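Local atomic coordinates of aminopeptidase N (Francisella tularensis subsp. tularensis, PDB entry 5DLL), a protein that probably releases N-terminal amino acids from intracellular peptides as a zinc-dependent aminopeptidase of the M1 family, with alanine preferred but most residues accepted. Residues L168-K173 with Y197-V202; D244-D249 with H309-N314; A274-G279 with T316-T321. All coordinates share one frame; numbering follows the deposited sequence.

Contact 1. Residues L168-K173 with Y197-V202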
loop_
_atom_site.group_PDB
_atom_site.type_symbol
_atom_site.label_atom_id
_atom_site.label_comp_id
_atom_site.label_asym_id
_atom_site.label_seq_id
_atom_site.Cartn_x
_atom_site.Cartn_y
_atom_site.Cartn_z
ATOM N N LEU A 168 -0.029 -1.340 -28.624
ATOM C CA LEU A 168 -1.197 -1.270 -27.755
ATOM C C LEU A 168 -1.493 0.145 -27.277
ATOM O O LEU A 168 -0.602 0.988 -27.199
ATOM C CB LEU A 168 -0.990 -2.159 -26.529
ATOM C CG LEU A 168 -0.419 -3.558 -26.760
ATOM C CD1 LEU A 168 -0.310 -4.282 -25.428
ATOM C CD2 LEU A 168 -1.266 -4.351 -27.745
ATOM N N SER A 169 -2.764 0.381 -26.957
ATOM C CA SER A 169 -3.209 1.600 -26.292
ATOM C C SER A 169 -4.563 1.329 -25.645
ATOM O O SER A 169 -4.995 0.181 -25.585
ATOM C CB SER A 169 -3.292 2.773 -27.273
ATOM O OG SER A 169 -3.529 3.989 -26.577
ATOM N N ASN A 170 -5.238 2.376 -25.176
ATOM C CA ASN A 170 -6.468 2.208 -24.390
ATOM C C ASN A 170 -7.687 1.818 -25.230
ATOM O O ASN A 170 -7.901 2.359 -26.320
ATOM C CB ASN A 170 -6.803 3.483 -23.605
ATOM C CG ASN A 170 -5.591 4.115 -22.975
ATOM O OD1 ASN A 170 -4.907 4.916 -23.604
ATOM N ND2 ASN A 170 -5.320 3.766 -21.730
ATOM N N GLY A 171 -8.485 0.893 -24.694
ATOM C CA GLY A 171 -9.752 0.491 -25.297
ATOM C C GLY A 171 -9.646 -0.735 -26.184
ATOM O O GLY A 171 -8.848 -1.641 -25.929
ATOM N N ASP A 172 -10.462 -0.759 -27.233
ATOM C CA ASP A 172 -10.558 -1.915 -28.121
ATOM C C ASP A 172 -9.934 -1.597 -29.477
ATOM O O ASP A 172 -10.078 -0.488 -29.991
ATOM C CB ASP A 172 -12.027 -2.320 -28.315
ATOM C CG ASP A 172 -12.777 -2.490 -26.997
ATOM O OD1 ASP A 172 -12.308 -3.261 -26.134
ATOM O OD2 ASP A 172 -13.848 -1.861 -26.827
ATOM N N LYS A 173 -9.253 -2.583 -30.051
ATOM C CA LYS A 173 -8.661 -2.457 -31.375
ATOM C C LYS A 173 -9.746 -2.541 -32.453
ATOM O O LYS A 173 -10.184 -3.633 -32.812
ATOM C CB LYS A 173 -7.618 -3.557 -31.573
ATOM C CG LYS A 173 -6.834 -3.472 -32.873
ATOM C CD LYS A 173 -6.227 -4.818 -33.235
ATOM C CE LYS A 173 -5.102 -5.212 -32.291
ATOM N NZ LYS A 173 -4.960 -6.692 -32.226
ATOM N N TYR A 197 -3.992 11.559 -17.787
ATOM C CA TYR A 197 -3.032 10.841 -16.935
ATOM C C TYR A 197 -3.229 9.322 -16.986
ATOM O O TYR A 197 -2.338 8.557 -16.595
ATOM C CB TYR A 197 -3.065 11.362 -15.486
ATOM C CG TYR A 197 -4.204 10.852 -14.619
ATOM C CD1 TYR A 197 -4.113 9.621 -13.970
ATOM C CD2 TYR A 197 -5.356 11.612 -14.424
ATOM C CE1 TYR A 197 -5.147 9.148 -13.169
ATOM C CE2 TYR A 197 -6.394 11.149 -13.622
ATOM C CZ TYR A 197 -6.286 9.914 -12.998
ATOM O OH TYR A 197 -7.309 9.439 -12.206
ATOM N N LEU A 198 -4.393 8.897 -17.476
ATOM C CA LEU A 198 -4.700 7.481 -17.691
ATOM C C LEU A 198 -4.439 7.018 -19.116
ATOM O O LEU A 198 -4.741 5.871 -19.460
ATOM C CB LEU A 198 -6.165 7.210 -17.365
ATOM C CG LEU A 198 -6.550 7.532 -15.934
ATOM C CD1 LEU A 198 -8.058 7.544 -15.832
ATOM C CD2 LEU A 198 -5.925 6.536 -14.969
ATOM N N PHE A 199 -3.897 7.895 -19.951
ATOM C CA PHE A 199 -3.526 7.501 -21.298
ATOM C C PHE A 199 -2.268 6.638 -21.227
ATOM O O PHE A 199 -1.353 6.926 -20.444
ATOM C CB PHE A 199 -3.286 8.716 -22.204
ATOM C CG PHE A 199 -2.628 8.360 -23.500
ATOM C CD1 PHE A 199 -1.242 8.306 -23.595
ATOM C CD2 PHE A 199 -3.385 8.024 -24.605
ATOM C CE1 PHE A 199 -0.626 7.940 -24.776
ATOM C CE2 PHE A 199 -2.772 7.658 -25.793
ATOM C CZ PHE A 199 -1.394 7.617 -25.879
ATOM N N ALA A 200 -2.229 5.585 -22.043
ATOM C CA ALA A 200 -1.034 4.752 -22.171
ATOM C C ALA A 200 -0.829 4.231 -23.590
ATOM O O ALA A 200 -1.789 4.023 -24.346
ATOM C CB ALA A 200 -1.083 3.592 -21.190
ATOM N N LEU A 201 0.441 4.026 -23.930
ATOM C CA LEU A 201 0.843 3.417 -25.191
ATOM C C LEU A 201 1.998 2.463 -24.919
ATOM O O LEU A 201 2.884 2.772 -24.125
ATOM C CB LEU A 201 1.274 4.494 -26.189
ATOM C CG LEU A 201 1.840 4.011 -27.539
ATOM C CD1 LEU A 201 1.479 4.976 -28.662
ATOM C CD2 LEU A 201 3.349 3.783 -27.493
ATOM N N VAL A 202 1.980 1.304 -25.572
ATOM C CA VAL A 202 3.090 0.352 -25.510
ATOM C C VAL A 202 3.321 -0.277 -26.880
ATOM O O VAL A 202 2.371 -0.682 -27.550
ATOM C CB VAL A 202 2.820 -0.777 -24.497
ATOM C CG1 VAL A 202 3.935 -1.820 -24.548
ATOM C CG2 VAL A 202 2.654 -0.216 -23.090
#
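Ser169 and Asn170 bind the backbone of Leu198-Ala200 side by side. The Ser169 hydroxyl, anti to its own N (chi1 -171°), gives its proton to Ala200 O; Ser169 OG lies 2.8 Å from that oxygen, almost in line with the carbonyl. Asn170 uses both ends of its amide. Asn170 OD1 receives the N-H of Ala200 N at 3.2 Å in a nearly straight bond (175°), the donor lying in the amide plane on a lone pair. Asn170 ND2 points to Leu198 O at 3.1 Å, but the bond is weak and strongly bent; its stronger partner is Lys278 O. With both ends engaged, the amide has little freedom to flip. The Phe199 ring approaches the two polar groups obliquely, CD2 3.6 Å from Asn170 OD1 and CE2 3.8 Å from Ser169 OG. Beyond them the chains run antiparallel: Leu168 and Val202 form a hydrogen-bonded pair, with Leu168 N to Val202 O at 2.7 Å and Val202 N to Leu168 O at 3.1 Å. Segment 168-173 falls within the M1 N-terminal domain; strand 166-169 is an outer strand of a small antiparallel sheet, beside 201-204, with Leu168 and Val202 packing on strand 261-267 and Ser169 and Leu201 on strand 150-160.

Contact 2. Residues D244-D249 with H309-N314. With ZN (zinc ion), chain B.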
loop_
_atom_site.group_PDB
_atom_site.type_symbol
_atom_site.label_atom_id
_atom_site.label_comp_id
_atom_site.label_asym_id
_atom_site.label_seq_id
_atom_site.Cartn_x
_atom_site.Cartn_y
_atom_site.Cartn_z
ATOM N N ASP A 244 -10.401 -13.181 -10.479
ATOM C CA ASP A 244 -10.870 -12.994 -9.101
ATOM C C ASP A 244 -11.321 -11.550 -8.871
ATOM O O ASP A 244 -12.327 -11.308 -8.205
ATOM C CB ASP A 244 -9.762 -13.329 -8.089
ATOM C CG ASP A 244 -9.204 -14.749 -8.244
ATOM O OD1 ASP A 244 -9.950 -15.675 -8.652
ATOM O OD2 ASP A 244 -8.002 -14.933 -7.943
ATOM N N SER A 245 -10.559 -10.602 -9.417
ATOM C CA SER A 245 -10.859 -9.175 -9.293
ATOM C C SER A 245 -12.161 -8.809 -9.985
ATOM O O SER A 245 -13.006 -8.127 -9.410
ATOM C CB SER A 245 -9.736 -8.338 -9.905
ATOM O OG SER A 245 -8.490 -8.636 -9.308
ATOM N N MET A 246 -12.297 -9.253 -11.231
ATOM C CA MET A 246 -13.458 -8.938 -12.054
ATOM C C MET A 246 -14.745 -9.477 -11.440
ATOM O O MET A 246 -15.750 -8.765 -11.364
ATOM C CB MET A 246 -13.277 -9.503 -13.466
ATOM C CG MET A 246 -12.523 -8.591 -14.419
ATOM S SD MET A 246 -12.147 -9.377 -15.998
ATOM C CE MET A 246 -12.129 -7.957 -17.086
ATOM N N LYS A 247 -14.699 -10.736 -11.010
ATOM C CA LYS A 247 -15.847 -11.413 -10.398
ATOM C C LYS A 247 -16.259 -10.778 -9.074
ATOM O O LYS A 247 -17.449 -10.638 -8.797
ATOM C CB LYS A 247 -15.519 -12.891 -10.179
ATOM C CG LYS A 247 -16.615 -13.706 -9.510
ATOM C CD LYS A 247 -16.217 -15.171 -9.419
ATOM C CE LYS A 247 -17.051 -15.920 -8.388
ATOM N NZ LYS A 247 -18.505 -15.891 -8.706
ATOM N N TRP A 248 -15.277 -10.403 -8.259
ATOM C CA TRP A 248 -15.547 -9.831 -6.945
ATOM C C TRP A 248 -16.208 -8.468 -7.061
ATOM O O TRP A 248 -17.039 -8.094 -6.232
ATOM C CB TRP A 248 -14.257 -9.705 -6.141
ATOM C CG TRP A 248 -14.456 -9.062 -4.810
ATOM C CD1 TRP A 248 -14.858 -9.666 -3.659
ATOM C CD2 TRP A 248 -14.261 -7.680 -4.491
ATOM N NE1 TRP A 248 -14.924 -8.749 -2.638
ATOM C CE2 TRP A 248 -14.559 -7.520 -3.123
ATOM C CE3 TRP A 248 -13.853 -6.562 -5.228
ATOM C CZ2 TRP A 248 -14.463 -6.285 -2.474
ATOM C CZ3 TRP A 248 -13.764 -5.333 -4.580
ATOM C CH2 TRP A 248 -14.067 -5.208 -3.218
ATOM N N ASP A 249 -15.827 -7.730 -8.095
ATOM C CA ASP A 249 -16.371 -6.407 -8.328
ATOM C C ASP A 249 -17.824 -6.540 -8.761
ATOM O O ASP A 249 -18.683 -5.784 -8.288
ATOM C CB ASP A 249 -15.551 -5.668 -9.392
ATOM C CG ASP A 249 -15.320 -4.201 -9.052
ATOM O OD1 ASP A 249 -15.937 -3.682 -8.095
ATOM O OD2 ASP A 249 -14.503 -3.554 -9.747
ATOM N N HIS A 309 -6.121 -3.990 -6.943
ATOM C CA HIS A 309 -6.156 -2.549 -6.734
ATOM C C HIS A 309 -6.249 -1.772 -8.041
ATOM O O HIS A 309 -7.054 -0.853 -8.171
ATOM C CB HIS A 309 -4.913 -2.108 -5.961
ATOM C CG HIS A 309 -4.786 -0.625 -5.815
ATOM N ND1 HIS A 309 -5.067 0.034 -4.638
ATOM C CD2 HIS A 309 -4.406 0.327 -6.697
ATOM C CE1 HIS A 309 -4.864 1.329 -4.802
ATOM N NE2 HIS A 309 -4.466 1.534 -6.044
ATOM N N GLU A 310 -5.416 -2.139 -9.008
ATOM C CA GLU A 310 -5.379 -1.418 -10.272
ATOM C C GLU A 310 -6.646 -1.668 -11.092
ATOM O O GLU A 310 -7.130 -0.750 -11.759
ATOM C CB GLU A 310 -4.120 -1.772 -11.082
ATOM C CG GLU A 310 -2.787 -1.493 -10.379
ATOM C CD GLU A 310 -2.618 -0.058 -9.884
ATOM O OE1 GLU A 310 -3.146 0.878 -10.519
ATOM O OE2 GLU A 310 -1.939 0.139 -8.849
ATOM N N TYR A 311 -7.192 -2.888 -11.042
ATOM C CA TYR A 311 -8.453 -3.175 -11.739
ATOM C C TYR A 311 -9.608 -2.341 -11.163
ATOM O O TYR A 311 -10.482 -1.873 -11.904
ATOM C CB TYR A 311 -8.812 -4.676 -11.713
ATOM C CG TYR A 311 -10.191 -4.949 -12.301
ATOM C CD1 TYR A 311 -10.385 -4.993 -13.679
ATOM C CD2 TYR A 311 -11.309 -5.107 -11.475
ATOM C CE1 TYR A 311 -11.647 -5.209 -14.222
ATOM C CE2 TYR A 311 -12.573 -5.319 -12.008
ATOM C CZ TYR A 311 -12.738 -5.370 -13.381
ATOM O OH TYR A 311 -13.987 -5.584 -13.919
ATOM N N PHE A 312 -9.600 -2.145 -9.848
ATOM C CA PHE A 312 -10.681 -1.424 -9.171
ATOM C C PHE A 312 -10.704 0.058 -9.541
ATOM O O PHE A 312 -11.770 0.670 -9.550
ATOM C CB PHE A 312 -10.607 -1.641 -7.652
ATOM C CG PHE A 312 -10.616 -3.099 -7.250
ATOM C CD1 PHE A 312 -11.398 -4.027 -7.940
ATOM C CD2 PHE A 312 -9.841 -3.548 -6.192
ATOM C CE1 PHE A 312 -11.397 -5.362 -7.590
ATOM C CE2 PHE A 312 -9.840 -4.886 -5.835
ATOM C CZ PHE A 312 -10.620 -5.791 -6.535
ATOM N N HIS A 313 -9.549 0.626 -9.892
ATOM C CA HIS A 313 -9.506 2.004 -10.414
ATOM C C HIS A 313 -10.378 2.205 -11.651
ATOM O O HIS A 313 -10.836 3.318 -11.900
ATOM C CB HIS A 313 -8.079 2.448 -10.755
ATOM C CG HIS A 313 -7.308 2.965 -9.585
ATOM N ND1 HIS A 313 -7.776 3.976 -8.775
ATOM C CD2 HIS A 313 -6.097 2.617 -9.093
ATOM C CE1 HIS A 313 -6.889 4.223 -7.828
ATOM N NE2 HIS A 313 -5.861 3.412 -7.999
ATOM N N ASN A 314 -10.602 1.140 -12.423
ATOM C CA ASN A 314 -11.430 1.225 -13.627
ATOM C C ASN A 314 -12.723 2.004 -13.411
ATOM O O ASN A 314 -13.153 2.740 -14.295
ATOM C CB ASN A 314 -11.764 -0.163 -14.172
ATOM C CG ASN A 314 -12.393 -0.102 -15.549
ATOM O OD1 ASN A 314 -11.815 0.468 -16.463
ATOM N ND2 ASN A 314 -13.580 -0.686 -15.703
HETATM ZN ZN ZN B . -3.974 3.423 -6.964
#
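Over one face of the Phe312 ring stands Trp248 CZ3, 3.7 Å above the plane and offset toward the rim. The planes of the phenyl ring and the six-membered indole ring meet at 52° with centroids 5.1 Å apart, an oblique approach. At the edge of the Phe312 ring lie two oxygens, Ser245 O 3.7 Å from CE1 and Asp249 OD2 3.6 Å from CD1. Tyr311 has Asp249 CB in plane at its edge, while the carboxylate, turned 67° from the ring, brings Asp249 OD2 to 3.5 Å from Tyr311 CE2. Met246 crosses Tyr311 at about a right angle; Met246 CG is 3.4 Å from Tyr311 CZ, and SD makes an oblique Met-aromatic contact. Tyr311 CG is anti to its backbone N and Phe312 CG anti to its carbonyl carbon (chi1 -55°), which sends the rings to different parts of helix 236-253, Tyr311 to Met246 and Phe312 to Trp248. No hydrogen bond crosses the contact, and the polar ends turn to other partners: Asp249 OD1 to Arg338, Trp248 NE1 to Asp345 and Ser245 OG to Ala241 O. Helix 297-312 thus meets helix 236-253 through Tyr311 and Phe312, while His309 NE2 and His313 NE2 of the HExxH motif, as in other gluzincins, bind zinc at 2.2 Å each; helix 328-346, which carries the ligand Glu332, touches both segments, Phe342 meeting Phe312 edge-to-face.

Contact 3. Residues A274-G279 with T316-T321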
loop_
_atom_site.group_PDB
_atom_site.type_symbol
_atom_site.label_atom_id
_atom_site.label_comp_id
_atom_site.label_asym_id
_atom_site.label_seq_id
_atom_site.Cartn_x
_atom_site.Cartn_y
_atom_site.Cartn_z
ATOM N N ALA A 274 3.089 0.104 -10.252
ATOM C CA ALA A 274 1.875 -0.284 -10.952
ATOM C C ALA A 274 1.105 0.970 -11.350
ATOM O O ALA A 274 1.156 1.978 -10.645
ATOM C CB ALA A 274 1.023 -1.173 -10.061
ATOM N N MET A 275 0.403 0.921 -12.481
ATOM C CA MET A 275 -0.360 2.083 -12.937
ATOM C C MET A 275 -1.681 1.672 -13.569
ATOM O O MET A 275 -1.730 0.732 -14.357
ATOM C CB MET A 275 0.466 2.930 -13.917
ATOM C CG MET A 275 -0.247 4.183 -14.426
ATOM S SD MET A 275 -0.635 5.405 -13.147
ATOM C CE MET A 275 -2.140 6.139 -13.798
ATOM N N GLU A 276 -2.736 2.420 -13.246
ATOM C CA GLU A 276 -4.103 2.033 -13.581
ATOM C C GLU A 276 -4.576 2.504 -14.955
ATOM O O GLU A 276 -5.762 2.804 -15.127
ATOM C CB GLU A 276 -5.077 2.563 -12.515
ATOM C CG GLU A 276 -5.336 4.066 -12.550
ATOM C CD GLU A 276 -4.656 4.845 -11.444
ATOM O OE1 GLU A 276 -3.656 4.349 -10.871
ATOM O OE2 GLU A 276 -5.136 5.970 -11.164
ATOM N N ASN A 277 -3.683 2.557 -15.938
ATOM C CA ASN A 277 -4.056 3.118 -17.238
ATOM C C ASN A 277 -5.267 2.367 -17.780
ATOM O O ASN A 277 -5.300 1.139 -17.745
ATOM C CB ASN A 277 -2.896 3.066 -18.239
ATOM C CG ASN A 277 -1.634 3.712 -17.710
ATOM O OD1 ASN A 277 -0.591 3.067 -17.629
ATOM N ND2 ASN A 277 -1.719 4.987 -17.350
ATOM N N LYS A 278 -6.263 3.113 -18.252
ATOM C CA LYS A 278 -7.560 2.549 -18.616
ATOM C C LYS A 278 -7.431 1.453 -19.680
ATOM O O LYS A 278 -6.984 1.708 -20.795
ATOM C CB LYS A 278 -8.496 3.666 -19.089
ATOM C CG LYS A 278 -9.864 3.227 -19.597
ATOM C CD LYS A 278 -10.697 2.530 -18.533
ATOM C CE LYS A 278 -12.158 2.407 -18.959
ATOM N NZ LYS A 278 -12.938 3.627 -18.608
ATOM N N GLY A 279 -7.802 0.229 -19.303
ATOM C CA GLY A 279 -7.784 -0.920 -20.210
ATOM C C GLY A 279 -6.401 -1.504 -20.448
ATOM O O GLY A 279 -6.247 -2.492 -21.169
ATOM N N THR A 316 -13.439 3.452 -9.867
ATOM C CA THR A 316 -13.039 4.470 -8.896
ATOM C C THR A 316 -11.680 5.070 -9.252
ATOM O O THR A 316 -10.664 4.779 -8.614
ATOM C CB THR A 316 -13.014 3.908 -7.461
ATOM O OG1 THR A 316 -12.147 2.767 -7.394
ATOM C CG2 THR A 316 -14.422 3.513 -7.029
ATOM N N GLY A 317 -11.680 5.920 -10.276
ATOM C CA GLY A 317 -10.469 6.596 -10.728
ATOM C C GLY A 317 -10.526 6.932 -12.201
ATOM O O GLY A 317 -10.265 8.067 -12.593
ATOM N N ASP A 318 -10.867 5.940 -13.017
ATOM C CA ASP A 318 -10.879 6.101 -14.469
ATOM C C ASP A 318 -12.246 6.539 -14.977
ATOM O O ASP A 318 -12.357 7.475 -15.762
ATOM C CB ASP A 318 -10.459 4.799 -15.170
ATOM C CG ASP A 318 -9.069 4.319 -14.760
ATOM O OD1 ASP A 318 -8.475 4.887 -13.820
ATOM O OD2 ASP A 318 -8.575 3.363 -15.387
ATOM N N ARG A 319 -13.287 5.855 -14.528
ATOM C CA ARG A 319 -14.639 6.140 -14.986
ATOM C C ARG A 319 -15.202 7.386 -14.290
ATOM O O ARG A 319 -15.848 8.215 -14.925
ATOM C CB ARG A 319 -15.524 4.923 -14.758
ATOM C CG ARG A 319 -16.745 4.887 -15.644
ATOM C CD ARG A 319 -16.446 4.415 -17.054
ATOM N NE ARG A 319 -17.675 4.463 -17.841
ATOM C CZ ARG A 319 -18.513 3.446 -18.031
ATOM N NH1 ARG A 319 -18.271 2.241 -17.528
ATOM N NH2 ARG A 319 -19.608 3.634 -18.750
ATOM N N VAL A 320 -14.948 7.500 -12.989
ATOM C CA VAL A 320 -15.141 8.743 -12.242
ATOM C C VAL A 320 -13.804 9.079 -11.604
ATOM O O VAL A 320 -13.274 8.273 -10.836
ATOM C CB VAL A 320 -16.195 8.598 -11.126
ATOM C CG1 VAL A 320 -16.484 9.952 -10.481
ATOM C CG2 VAL A 320 -17.469 7.960 -11.670
ATOM N N THR A 321 -13.275 10.264 -11.912
ATOM C CA THR A 321 -11.917 10.649 -11.508
ATOM C C THR A 321 -11.893 11.800 -10.486
ATOM O O THR A 321 -12.938 12.281 -10.046
ATOM C CB THR A 321 -11.053 11.011 -12.745
ATOM O OG1 THR A 321 -9.664 11.003 -12.386
ATOM C CG2 THR A 321 -11.434 12.375 -13.337
#
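Glu276 places CG between its backbone N and carbonyl carbon (chi1 73°) and bends again at chi2 (-106°), which brings the side chain across Asp318 at a slant. It belongs to the Gly-Ala-Met-Glu-Asn sequence, the GAMEN exopeptidase motif of M1 aminopeptidases, at the point where strand 274-275 gives way to a loop. The Asp318 carboxylate reaches from the weakly bonded helical turn to that loop. Asp318 OD2 lies 2.9 Å from Glu276 O; both are acceptors, and the distance implies no hydrogen bond. Glu276 CG meets Asp318 OD1 at 3.5 Å. The two carboxylates lie nearly coplanar (16°), with Glu276 OE2 4.4 Å from Asp318 OD1; no hydrogen bond joins the segments. Glu276 OE2 has its salt bridge with Lys331 instead, and its side chain also touches the zinc ligands His313 and Glu332. Asp318 OD2 rests against carbon atoms of Lys278, 3.5 Å from CA and 3.7 Å from CB. Although the charges are opposite, Lys278 NZ stays 5.4 Å from Asp318 OD2, too far for a salt bridge. The lysine, kinked at chi2 and chi4, runs past Asp318 to the next residue, where Lys278 NZ comes to rest 3.9 Å from Arg319 CD.

How the contacts relate
The three contacts lie at increasing distance from the zinc in the order 2, 3, 1. Contact 2 supplies two of the metal ligands, whereas contact 3 borders the site, the side chain of Glu276 coming within about 4 Å of the zinc; in contact 1 the side chain of Leu198 is about 9 Å from the zinc. Contacts 2 and 3 interleave along the chain, their centres 11 Å apart, and a probable hydrogen bond from Asp318 N to His313 O (2.9 Å) joins them. Contact 1 meets contact 3 through a probable hydrogen bond between Tyr197 OH and Thr321 OG1 (2.8 Å), besides the probable one of Asn170 with Lys278. Contacts 1 and 2 do not touch, their nearest atoms being about 6 Å apart, so contact 3 bridges them.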